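Local coordinates for protein Glucanase/chitosanase (Paenibacillus fukuinensis, PDB 4ZY9) that binds chitosan through this beta-sandwich carbohydrate-binding module of family CBM32, one domain of a longer enzyme that probably hydrolyses chitosan and beta-glucan, at residues Q48-N53 with V115-T120; Y75-S80 with T90-T95; G44-W49 with Y126-W131; F25-A30 with T37-A42. The protein carries 1 engineered substitution. All blocks are in the same frame, centred on the assembly; numbering follows the deposited sequence.

Contact 1 of 4, residues Q48-N53 with V115-T120; sequences QWIYVN and VRMHGT. Engineered in segment 115-120: Met117 (natural residue Val).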
# COMPACT_ATOMS: atom_id res chain seq x y z
N GLN A 48 2.62 -6.54 8.49
CA GLN A 48 2.64 -6.84 7.07
C GLN A 48 2.76 -5.61 6.27
O GLN A 48 2.42 -4.52 6.76
CB GLN A 48 1.40 -7.63 6.62
CG GLN A 48 1.19 -8.89 7.39
CD GLN A 48 2.19 -10.03 7.13
OE1 GLN A 48 2.27 -10.98 8.00
NE2 GLN A 48 2.78 -10.09 6.01
N TRP A 49 3.18 -5.65 5.07
CA TRP A 49 3.42 -4.44 4.20
C TRP A 49 3.28 -4.77 2.77
O TRP A 49 3.47 -5.95 2.36
CB TRP A 49 4.75 -3.75 4.58
CG TRP A 49 5.97 -4.60 4.47
CD1 TRP A 49 6.62 -5.19 5.52
CD2 TRP A 49 6.63 -5.04 3.28
NE1 TRP A 49 7.66 -5.93 5.09
CE2 TRP A 49 7.76 -5.85 3.73
CE3 TRP A 49 6.46 -4.79 1.96
CZ2 TRP A 49 8.64 -6.47 2.83
CZ3 TRP A 49 7.35 -5.50 1.03
CH2 TRP A 49 8.40 -6.27 1.49
N ILE A 50 3.06 -3.75 1.95
CA ILE A 50 3.05 -3.86 0.54
C ILE A 50 3.58 -2.59 -0.03
O ILE A 50 3.19 -1.49 0.45
CB ILE A 50 1.63 -4.19 0.01
CG1 ILE A 50 1.61 -4.33 -1.52
CG2 ILE A 50 0.58 -3.18 0.49
CD1 ILE A 50 0.40 -5.03 -1.99
N TYR A 51 4.42 -2.62 -1.04
CA TYR A 51 4.87 -1.44 -1.72
C TYR A 51 4.79 -1.60 -3.20
O TYR A 51 4.73 -2.74 -3.75
CB TYR A 51 6.30 -0.92 -1.34
CG TYR A 51 7.47 -1.78 -1.72
CD1 TYR A 51 7.96 -1.83 -3.01
CD2 TYR A 51 8.14 -2.51 -0.79
CE1 TYR A 51 9.11 -2.57 -3.32
CE2 TYR A 51 9.30 -3.25 -1.11
CZ TYR A 51 9.71 -3.24 -2.36
OH TYR A 51 10.88 -3.97 -2.67
N VAL A 52 4.75 -0.49 -3.93
CA VAL A 52 4.77 -0.39 -5.38
C VAL A 52 6.00 0.32 -5.83
O VAL A 52 6.43 1.28 -5.22
CB VAL A 52 3.48 0.24 -5.93
CG1 VAL A 52 3.26 1.64 -5.45
CG2 VAL A 52 3.40 0.12 -7.42
N ASN A 53 6.58 -0.17 -6.96
CA ASN A 53 7.68 0.47 -7.68
C ASN A 53 7.08 1.28 -8.76
O ASN A 53 6.54 0.70 -9.74
CB ASN A 53 8.60 -0.65 -8.19
CG ASN A 53 9.80 -0.10 -8.95
OD1 ASN A 53 9.82 1.02 -9.36
ND2 ASN A 53 10.78 -0.96 -9.19
N VAL A 115 6.36 3.36 -2.85
CA VAL A 115 5.37 3.85 -1.90
C VAL A 115 4.84 2.62 -1.15
O VAL A 115 4.45 1.63 -1.84
CB VAL A 115 4.23 4.61 -2.61
CG1 VAL A 115 3.23 5.12 -1.57
CG2 VAL A 115 4.80 5.72 -3.42
N ARG A 116 4.87 2.62 0.16
CA ARG A 116 4.56 1.50 0.98
C ARG A 116 3.42 1.76 1.94
O ARG A 116 3.39 2.84 2.55
CB ARG A 116 5.79 1.11 1.82
CG ARG A 116 5.67 -0.19 2.61
CD ARG A 116 6.97 -0.87 3.05
NE ARG A 116 7.65 -0.12 4.11
CZ ARG A 116 8.54 -0.67 4.97
NH1 ARG A 116 8.89 -1.93 4.80
NH2 ARG A 116 9.02 0.04 5.93
N MSE A 117 2.59 0.80 2.11
CA MSE A 117 1.64 0.71 3.26
C MSE A 117 2.22 -0.29 4.21
O MSE A 117 2.45 -1.47 3.82
CB MSE A 117 0.30 0.24 2.78
CG MSE A 117 -0.83 0.33 3.81
SE MSE A 117 -0.68 -0.96 5.35
CE MSE A 117 -0.71 -2.64 4.39
N HIS A 118 2.65 0.12 5.40
CA HIS A 118 3.22 -0.75 6.42
C HIS A 118 2.23 -0.84 7.58
O HIS A 118 1.92 0.17 8.18
CB HIS A 118 4.60 -0.22 6.89
CG HIS A 118 5.30 -1.12 7.79
ND1 HIS A 118 5.05 -1.16 9.12
CD2 HIS A 118 6.19 -2.10 7.52
CE1 HIS A 118 5.78 -2.13 9.67
NE2 HIS A 118 6.47 -2.71 8.72
N GLY A 119 1.75 -1.99 7.85
CA GLY A 119 0.73 -2.19 8.80
C GLY A 119 1.19 -2.92 10.02
O GLY A 119 1.88 -3.97 9.91
N THR A 120 0.81 -2.49 11.22
CA THR A 120 1.22 -3.09 12.47
C THR A 120 0.14 -3.63 13.34
O THR A 120 0.43 -4.49 14.23
CB THR A 120 2.16 -2.16 13.29
OG1 THR A 120 1.38 -1.01 13.61
CG2 THR A 120 3.42 -1.78 12.56

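Contact 2 of 4, residues Y75-S80 with T90-T95; sequences YTIQVS and TTVYTT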
# COMPACT_ATOMS: atom_id res chain seq x y z
N TYR A 75 -1.40 1.68 10.75
CA TYR A 75 -0.49 1.60 9.57
C TYR A 75 0.11 2.88 9.33
O TYR A 75 -0.36 3.97 9.83
CB TYR A 75 -1.19 1.08 8.36
CG TYR A 75 -2.27 2.04 7.80
CD1 TYR A 75 -1.91 2.89 6.76
CD2 TYR A 75 -3.59 1.96 8.18
CE1 TYR A 75 -2.86 3.76 6.23
CE2 TYR A 75 -4.56 2.75 7.55
CZ TYR A 75 -4.12 3.61 6.57
OH TYR A 75 -5.02 4.47 5.92
N THR A 76 1.17 2.87 8.55
CA THR A 76 1.78 4.08 7.99
C THR A 76 1.80 4.00 6.50
O THR A 76 1.75 2.88 5.89
CB THR A 76 3.26 4.27 8.49
OG1 THR A 76 3.97 3.04 8.26
CG2 THR A 76 3.30 4.43 10.09
N ILE A 77 1.89 5.15 5.89
CA ILE A 77 2.26 5.31 4.48
C ILE A 77 3.66 5.82 4.44
O ILE A 77 3.97 6.82 5.13
CB ILE A 77 1.29 6.24 3.69
CG1 ILE A 77 -0.10 5.76 3.79
CG2 ILE A 77 1.78 6.39 2.26
CD1 ILE A 77 -0.32 4.42 3.13
N GLN A 78 4.52 5.18 3.67
CA GLN A 78 5.95 5.54 3.61
C GLN A 78 6.42 5.66 2.22
O GLN A 78 5.86 5.01 1.30
CB GLN A 78 6.78 4.51 4.34
CG GLN A 78 6.26 4.18 5.73
CD GLN A 78 7.07 3.12 6.42
OE1 GLN A 78 7.76 2.37 5.73
NE2 GLN A 78 6.80 2.85 7.71
N VAL A 79 7.43 6.47 1.95
CA VAL A 79 7.98 6.65 0.62
C VAL A 79 9.49 6.44 0.69
O VAL A 79 10.14 6.79 1.69
CB VAL A 79 7.62 8.03 0.06
CG1 VAL A 79 6.09 8.12 -0.23
CG2 VAL A 79 8.09 9.21 0.90
N SER A 80 10.01 6.04 -0.45
CA SER A 80 11.48 5.91 -0.63
C SER A 80 11.86 6.38 -2.04
O SER A 80 11.17 6.07 -3.01
CB SER A 80 11.91 4.46 -0.43
OG SER A 80 13.28 4.27 -0.89
N THR A 90 10.68 7.18 4.50
CA THR A 90 10.14 8.28 5.28
C THR A 90 8.65 8.09 5.41
O THR A 90 7.91 7.92 4.40
CB THR A 90 10.41 9.61 4.60
OG1 THR A 90 11.84 9.84 4.52
CG2 THR A 90 9.87 10.72 5.41
N THR A 91 8.15 8.11 6.66
CA THR A 91 6.74 8.09 6.91
C THR A 91 6.07 9.37 6.60
O THR A 91 6.59 10.43 7.02
CB THR A 91 6.49 7.67 8.39
OG1 THR A 91 7.07 6.36 8.48
CG2 THR A 91 5.06 7.77 8.77
N VAL A 92 5.02 9.34 5.83
CA VAL A 92 4.20 10.55 5.50
C VAL A 92 2.86 10.54 6.13
O VAL A 92 2.21 11.65 6.10
CB VAL A 92 4.16 10.71 3.98
CG1 VAL A 92 5.53 10.86 3.43
CG2 VAL A 92 3.35 9.61 3.32
N TYR A 93 2.44 9.46 6.72
CA TYR A 93 1.14 9.40 7.33
C TYR A 93 1.17 8.28 8.38
O TYR A 93 1.74 7.18 8.01
CB TYR A 93 -0.00 9.11 6.36
CG TYR A 93 -1.34 8.88 6.98
CD1 TYR A 93 -2.08 9.99 7.42
CD2 TYR A 93 -1.87 7.67 7.15
CE1 TYR A 93 -3.30 9.82 7.99
CE2 TYR A 93 -3.13 7.46 7.70
CZ TYR A 93 -3.85 8.58 8.13
OH TYR A 93 -5.12 8.39 8.70
N THR A 94 0.64 8.44 9.54
CA THR A 94 0.49 7.47 10.53
C THR A 94 -0.93 7.41 11.11
O THR A 94 -1.49 8.54 11.42
CB THR A 94 1.45 7.65 11.73
OG1 THR A 94 2.77 7.77 11.27
CG2 THR A 94 1.28 6.65 12.79
N THR A 95 -1.57 6.27 11.32
CA THR A 95 -2.78 6.20 12.11
C THR A 95 -2.70 5.04 13.00
O THR A 95 -2.02 4.02 12.74
CB THR A 95 -4.02 6.10 11.22
OG1 THR A 95 -5.14 6.19 12.05
CG2 THR A 95 -4.11 4.75 10.41
O HOH W 1 -6.41 6.27 7.73

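Contact 3 of 4, residues G44-W49 with Y126-W131; sequences GVDPQW and YGYSLW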
# COMPACT_ATOMS: atom_id res chain seq x y z
N GLY A 44 -2.77 -13.75 10.65
CA GLY A 44 -2.35 -13.98 12.03
C GLY A 44 -1.04 -13.39 12.49
O GLY A 44 -0.60 -13.69 13.62
N VAL A 45 -0.38 -12.56 11.71
CA VAL A 45 0.95 -12.14 11.98
C VAL A 45 1.15 -10.70 11.62
O VAL A 45 0.82 -10.22 10.50
CB VAL A 45 1.97 -12.92 11.12
CG1 VAL A 45 3.37 -12.40 11.21
CG2 VAL A 45 1.99 -14.41 11.37
N ASP A 46 1.65 -9.93 12.60
CA ASP A 46 2.00 -8.52 12.43
C ASP A 46 3.48 -8.35 12.43
O ASP A 46 4.18 -9.13 13.19
CB ASP A 46 1.40 -7.71 13.60
CG ASP A 46 -0.09 -7.86 13.65
OD1 ASP A 46 -0.76 -7.61 12.61
OD2 ASP A 46 -0.63 -8.25 14.69
N PRO A 47 4.08 -7.44 11.73
CA PRO A 47 3.42 -6.54 10.76
C PRO A 47 3.29 -7.19 9.41
O PRO A 47 3.78 -8.29 9.15
CB PRO A 47 4.42 -5.36 10.67
CG PRO A 47 5.81 -6.08 10.73
CD PRO A 47 5.55 -7.22 11.74
N GLN A 48 2.62 -6.54 8.49
CA GLN A 48 2.64 -6.84 7.07
C GLN A 48 2.76 -5.61 6.27
O GLN A 48 2.42 -4.52 6.76
CB GLN A 48 1.40 -7.63 6.62
CG GLN A 48 1.19 -8.89 7.39
CD GLN A 48 2.19 -10.03 7.13
OE1 GLN A 48 2.27 -10.98 8.00
NE2 GLN A 48 2.78 -10.09 6.01
N TRP A 49 3.18 -5.65 5.07
CA TRP A 49 3.42 -4.44 4.20
C TRP A 49 3.28 -4.77 2.77
O TRP A 49 3.47 -5.95 2.36
CB TRP A 49 4.75 -3.75 4.58
CG TRP A 49 5.97 -4.60 4.47
CD1 TRP A 49 6.62 -5.19 5.52
CD2 TRP A 49 6.63 -5.04 3.28
NE1 TRP A 49 7.66 -5.93 5.09
CE2 TRP A 49 7.76 -5.85 3.73
CE3 TRP A 49 6.46 -4.79 1.96
CZ2 TRP A 49 8.64 -6.47 2.83
CZ3 TRP A 49 7.35 -5.50 1.03
CH2 TRP A 49 8.40 -6.27 1.49
N TYR A 126 -7.63 -11.70 11.05
CA TYR A 126 -7.20 -12.39 9.83
C TYR A 126 -5.86 -11.80 9.41
O TYR A 126 -4.93 -11.80 10.23
CB TYR A 126 -8.28 -12.39 8.73
CG TYR A 126 -9.57 -12.96 9.26
CD1 TYR A 126 -9.60 -14.22 9.75
CD2 TYR A 126 -10.68 -12.17 9.49
CE1 TYR A 126 -10.78 -14.74 10.34
CE2 TYR A 126 -11.87 -12.66 10.09
CZ TYR A 126 -11.92 -13.94 10.51
OH TYR A 126 -13.01 -14.52 11.09
N GLY A 127 -5.71 -11.35 8.14
CA GLY A 127 -4.48 -10.72 7.70
C GLY A 127 -4.73 -9.20 7.39
O GLY A 127 -5.54 -8.55 8.06
N TYR A 128 -4.06 -8.76 6.34
CA TYR A 128 -4.16 -7.44 5.77
C TYR A 128 -4.54 -7.61 4.31
O TYR A 128 -3.87 -8.43 3.63
CB TYR A 128 -2.87 -6.65 5.89
CG TYR A 128 -2.35 -6.40 7.26
CD1 TYR A 128 -1.73 -7.38 8.03
CD2 TYR A 128 -2.42 -5.11 7.78
CE1 TYR A 128 -1.22 -7.09 9.29
CE2 TYR A 128 -1.91 -4.89 9.01
CZ TYR A 128 -1.32 -5.85 9.78
OH TYR A 128 -0.83 -5.51 11.07
N SER A 129 -5.55 -6.89 3.81
CA SER A 129 -5.93 -7.10 2.41
C SER A 129 -6.51 -5.85 1.77
O SER A 129 -7.30 -5.12 2.37
CB SER A 129 -6.97 -8.21 2.35
OG SER A 129 -7.36 -8.50 1.06
N LEU A 130 -6.01 -5.56 0.56
CA LEU A 130 -6.31 -4.38 -0.23
C LEU A 130 -6.83 -4.77 -1.59
O LEU A 130 -6.09 -5.44 -2.34
CB LEU A 130 -5.11 -3.50 -0.40
CG LEU A 130 -4.66 -2.72 0.82
CD1 LEU A 130 -3.23 -2.27 0.73
CD2 LEU A 130 -5.60 -1.55 1.12
N TRP A 131 -8.04 -4.30 -1.96
CA TRP A 131 -8.49 -4.35 -3.31
C TRP A 131 -7.67 -3.51 -4.24
O TRP A 131 -7.38 -3.89 -5.38
CB TRP A 131 -10.02 -3.92 -3.42
CG TRP A 131 -10.98 -4.66 -2.58
CD1 TRP A 131 -11.62 -4.15 -1.52
CD2 TRP A 131 -11.50 -6.01 -2.80
NE1 TRP A 131 -12.49 -5.09 -1.03
CE2 TRP A 131 -12.37 -6.26 -1.75
CE3 TRP A 131 -11.23 -7.03 -3.72
CZ2 TRP A 131 -13.09 -7.47 -1.69
CZ3 TRP A 131 -11.92 -8.22 -3.57
CH2 TRP A 131 -12.77 -8.42 -2.53

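Contact 4 of 4, residues F25-A30 with T37-A42; sequences FEASRA and TRWASA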
# COMPACT_ATOMS: atom_id res chain seq x y z
N PHE A 25 -3.66 -14.00 -4.63
CA PHE A 25 -3.65 -12.85 -3.66
C PHE A 25 -2.34 -12.14 -3.70
O PHE A 25 -1.93 -11.51 -2.71
CB PHE A 25 -3.96 -13.41 -2.28
CG PHE A 25 -5.37 -13.94 -2.19
CD1 PHE A 25 -6.43 -13.06 -2.26
CD2 PHE A 25 -5.66 -15.31 -2.10
CE1 PHE A 25 -7.76 -13.52 -2.20
CE2 PHE A 25 -6.97 -15.74 -1.96
CZ PHE A 25 -8.00 -14.86 -1.99
N GLU A 26 -1.70 -12.19 -4.85
CA GLU A 26 -0.40 -11.56 -5.05
C GLU A 26 -0.47 -10.03 -4.83
O GLU A 26 -1.53 -9.39 -5.00
CB GLU A 26 0.11 -11.80 -6.48
CG GLU A 26 0.42 -13.26 -6.82
CD GLU A 26 -0.84 -14.09 -7.12
OE1 GLU A 26 -1.92 -13.55 -7.35
OE2 GLU A 26 -0.72 -15.38 -7.12
N ALA A 27 0.66 -9.48 -4.47
CA ALA A 27 0.75 -8.00 -4.25
C ALA A 27 0.27 -7.24 -5.47
O ALA A 27 -0.41 -6.22 -5.31
CB ALA A 27 2.19 -7.66 -3.93
N SER A 28 0.56 -7.73 -6.66
CA SER A 28 0.12 -7.10 -7.89
C SER A 28 -1.37 -6.82 -7.95
O SER A 28 -1.80 -5.95 -8.67
CB SER A 28 0.59 -7.96 -9.16
OG SER A 28 -0.17 -9.18 -9.14
N ARG A 29 -2.17 -7.63 -7.32
CA ARG A 29 -3.61 -7.48 -7.44
C ARG A 29 -4.13 -6.24 -6.83
O ARG A 29 -5.23 -5.78 -7.19
CB ARG A 29 -4.32 -8.68 -6.79
CG ARG A 29 -3.88 -10.09 -7.22
CD ARG A 29 -4.01 -10.25 -8.63
NE ARG A 29 -3.55 -11.58 -9.04
CZ ARG A 29 -4.27 -12.70 -9.07
NH1 ARG A 29 -5.54 -12.77 -8.60
NH2 ARG A 29 -3.67 -13.81 -9.60
N ALA A 30 -3.39 -5.60 -5.91
CA ALA A 30 -3.83 -4.26 -5.40
C ALA A 30 -3.61 -3.19 -6.42
O ALA A 30 -4.16 -2.06 -6.26
CB ALA A 30 -3.09 -3.96 -4.14
N THR A 37 -10.30 -8.03 -7.42
CA THR A 37 -9.08 -8.79 -7.09
C THR A 37 -8.41 -8.03 -5.93
O THR A 37 -8.61 -6.81 -5.77
CB THR A 37 -8.10 -8.79 -8.26
OG1 THR A 37 -7.75 -7.38 -8.52
CG2 THR A 37 -8.58 -9.47 -9.43
N ARG A 38 -7.69 -8.74 -5.11
CA ARG A 38 -6.99 -8.09 -3.96
C ARG A 38 -5.70 -8.81 -3.63
O ARG A 38 -5.58 -10.03 -3.83
CB ARG A 38 -7.94 -8.12 -2.75
CG ARG A 38 -8.43 -9.51 -2.26
CD ARG A 38 -9.51 -9.34 -1.27
NE ARG A 38 -10.08 -10.65 -0.95
CZ ARG A 38 -9.73 -11.44 0.05
NH1 ARG A 38 -8.87 -11.01 0.99
NH2 ARG A 38 -10.32 -12.61 0.22
N TRP A 39 -4.74 -8.02 -3.13
CA TRP A 39 -3.67 -8.59 -2.32
C TRP A 39 -4.26 -9.01 -0.99
O TRP A 39 -5.08 -8.27 -0.41
CB TRP A 39 -2.60 -7.53 -2.08
CG TRP A 39 -1.64 -7.90 -1.03
CD1 TRP A 39 -0.72 -9.01 -1.09
CD2 TRP A 39 -1.42 -7.27 0.24
NE1 TRP A 39 -0.01 -9.04 0.06
CE2 TRP A 39 -0.38 -8.00 0.91
CE3 TRP A 39 -1.97 -6.16 0.90
CZ2 TRP A 39 0.16 -7.61 2.12
CZ3 TRP A 39 -1.49 -5.82 2.11
CH2 TRP A 39 -0.43 -6.53 2.72
N ALA A 40 -3.80 -10.13 -0.46
CA ALA A 40 -4.09 -10.49 0.96
C ALA A 40 -2.78 -11.07 1.49
O ALA A 40 -2.15 -11.93 0.80
CB ALA A 40 -5.21 -11.51 1.03
N SER A 41 -2.40 -10.67 2.67
CA SER A 41 -1.16 -11.17 3.30
C SER A 41 -1.44 -12.52 3.95
O SER A 41 -2.57 -12.98 4.09
CB SER A 41 -0.78 -10.16 4.45
OG SER A 41 -1.60 -10.22 5.55
N ALA A 42 -0.36 -13.13 4.47
CA ALA A 42 -0.57 -14.20 5.42
C ALA A 42 -1.36 -13.74 6.57
O ALA A 42 -1.28 -12.56 6.93
CB ALA A 42 0.77 -14.77 5.89

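Contact 1 of 4, residues Q48-N53 with V115-T120
This is an antiparallel strand pairing in the middle of one sheet of the CBM32 beta-sandwich, where 48-53 and 115-120 run side by side with axes 4.6 Å apart. Six backbone hydrogen bonds join them in the hydrogen-bonded pairs Gln48-Gly119, Ile50-Met117 and Val52-Val115, the shortest being Gly119 N to Gln48 O at 2.8 Å. On one face Trp49, Tyr51, Arg116 and His118 gather. The Arg116 chain bends at chi3 (72°), which lays its guanidinium over the five-membered ring of Trp49 as a cation-pi pair, CZ 5.0 Å from the ring centroid, with the two planes 49° apart. His118 meets the same indole rim to rim, its CD2 3.7 Å from Trp49 CD1. On the other face Ile50 CG2 packs 4.1 Å from CB of Met117, an engineered selenomethionine in place of the natural valine, and Leu65, Trp67 and Phe133 of the facing sheet close over this layer. Arg116 NH2 is also hydrogen-bonded to Gln78 OE1, and Trp89 makes a second cation-pi contact with the guanidinium. Held by two aromatic systems and an amide oxygen, the arginine's charge is probably well stabilised, and its rotation is probably restricted.

Contact 2 of 4, residues Y75-S80 with T90-T95
Strands 75-80 and 90-95 form an antiparallel beta hairpin at the margin of the sheet, interrupted by a classic beta bulge. Val92 and Tyr93 both face Ile77, whose carbonyl oxygen takes a good hydrogen bond from Val92 N at 2.8 Å and a weak one from Tyr93 N. The extra residue shifts the pairing by one, and the Val92 side chain leans into the groove between Ile77 and Val79: its CG1 comes to 4.0 Å from Val79 CG2, while its CG2 packs against Ile77 CG2 in the conformer described. Phe107 and Ile105 of strand 102-107 pack against this side, with Ile105 touching Ile77, Tyr75 and Tyr93.

Further along the same face, the Tyr75 ring takes the Thr95 methyl over one face, offset toward the rim, with CG2 3.9 Å from the ring centroid. Thr95 can present its methyl this way because OG1 is anti to the backbone N (chi1 -173°), where it bonds Thr97 N. The Tyr93 ring meets that of Tyr75 obliquely, with planes 50° apart and its CE2 4.0 Å from Tyr75 CE1.

The other face carries Thr76, Gln78, Thr91 and Thr94. Thr76 and Thr94 lie side by side pointing the same way, the Thr76 methyl, in the conformer described, beside Thr94 OG1, and Thr91 OG1 nestles against the CG of Gln78. At the hydroxyl ends of the tyrosines, Tyr75 OH is also hydrogen-bonded to Asp103, and one water donates to Tyr75 OH while sitting 2.7 Å from Tyr93 OH.

Contact 3 of 4, residues G44-W49 with Y126-W131
Asp46 OD1 is gripped twice: Tyr128 OH donates to it at 2.6 Å, and Arg122 NE adds a salt bridge. The phenol reaches the oxygen from above the carboxylate plane, 36° out of it, and the ring and carboxylate planes stand almost perpendicular at 89°. Tyr128 gets there because its CG lies beside the backbone N (chi1 -60°), which sends the ring across to the loop 44-47. Val45 O lies in the ring plane at its edge, 3.9 Å from Tyr128 CE1. Gln48 CG comes obliquely to the same CD1-CE1 side of the ring, 3.3 Å from Tyr128 CD1.

A backbone bond closes the loops at the outer end, Gly44 N to Tyr126 O at 2.9 Å and nearly straight, although the donor stands well above the carbonyl plane. Tyr126 O also accepts from Arg122 NH1, and Gly44 adopts a backbone conformation that calls for glycine. The contact thus ties the loop leading into strand 48-54 to the loop entering strand 129-136, at one end of the beta-sandwich. With a phenol and an arginine converging on one carboxylate oxygen, negative charge on Asp46 is probably favoured and its orientation fixed.

Contact 4 of 4, residues F25-A30 with T37-A42
Phe25 and Arg38 lie side by side and point the same way, the ring tilted 57° to the guanidinium. The touching atom is Phe25 CE1, set 3.5 Å above one face of the guanidinium toward its rim and 3.6 Å from Arg38 NH2. The arginine can follow the ring because its chain is extended from CG to NE; its NH1 then goes on to bond Ser129 OG. At the edge of the phenyl ring sits the Arg38 carbonyl oxygen, and Ala40 puts its CB 3.8 Å from Phe25 CD1.

Trp39 turns to another side. With CG anti to the backbone N (chi1 167°), the indole brings CD1 3.2 Å from Phe25 O and 3.6 Å from Ala27 CA, meeting both obliquely, while the edge of the ring faces the carbonyl carbon of Glu26. Its NE1 is hydrogen-bonded to Ser19 O, and Ile50 and Leu130 pack against the indole in the core of the beta-sandwich. Residues 27-30 take helical backbone angles without regular helical bonding, in the loop between strands 14-17 and 39-40; ahead of them Phe25 O accepts from Ala40 N at 3.2 Å.

Within this turn, Arg29 lays its CB against the carbonyl carbon of Arg38, then bends at chi2 so that its guanidinium leads away to a salt bridge with Glu26, NH2 to OE1 2.9 Å. Ala30 CB meets Trp39 CB at 4.2 Å, and Thr37 rests its CB near that of Arg29 while its OG1 is hydrogen-bonded to Asp32.

How the contacts relate
From the N terminus, contact 4 comes first and closes a short loop, folding the turn 25-30 back on strand 39-40. Strand 48-54 and its lead-in then open two long loops at once: contact 1 closes the first at strand 114-122, and contact 3 closes the longer one at 126-131. The hairpin of contact 2 is nested inside both. Contacts 1 and 2 share a sheet, in which strands 114-122 and 75-80 are neighbours. Contact 3 ties that sheet to strand 129-136 of the facing one, where contact 4 joins through the pairing with strand 39-40. Contacts 2 and 4 lie on opposite sides of the chain's centre, their centres about 20 Å apart.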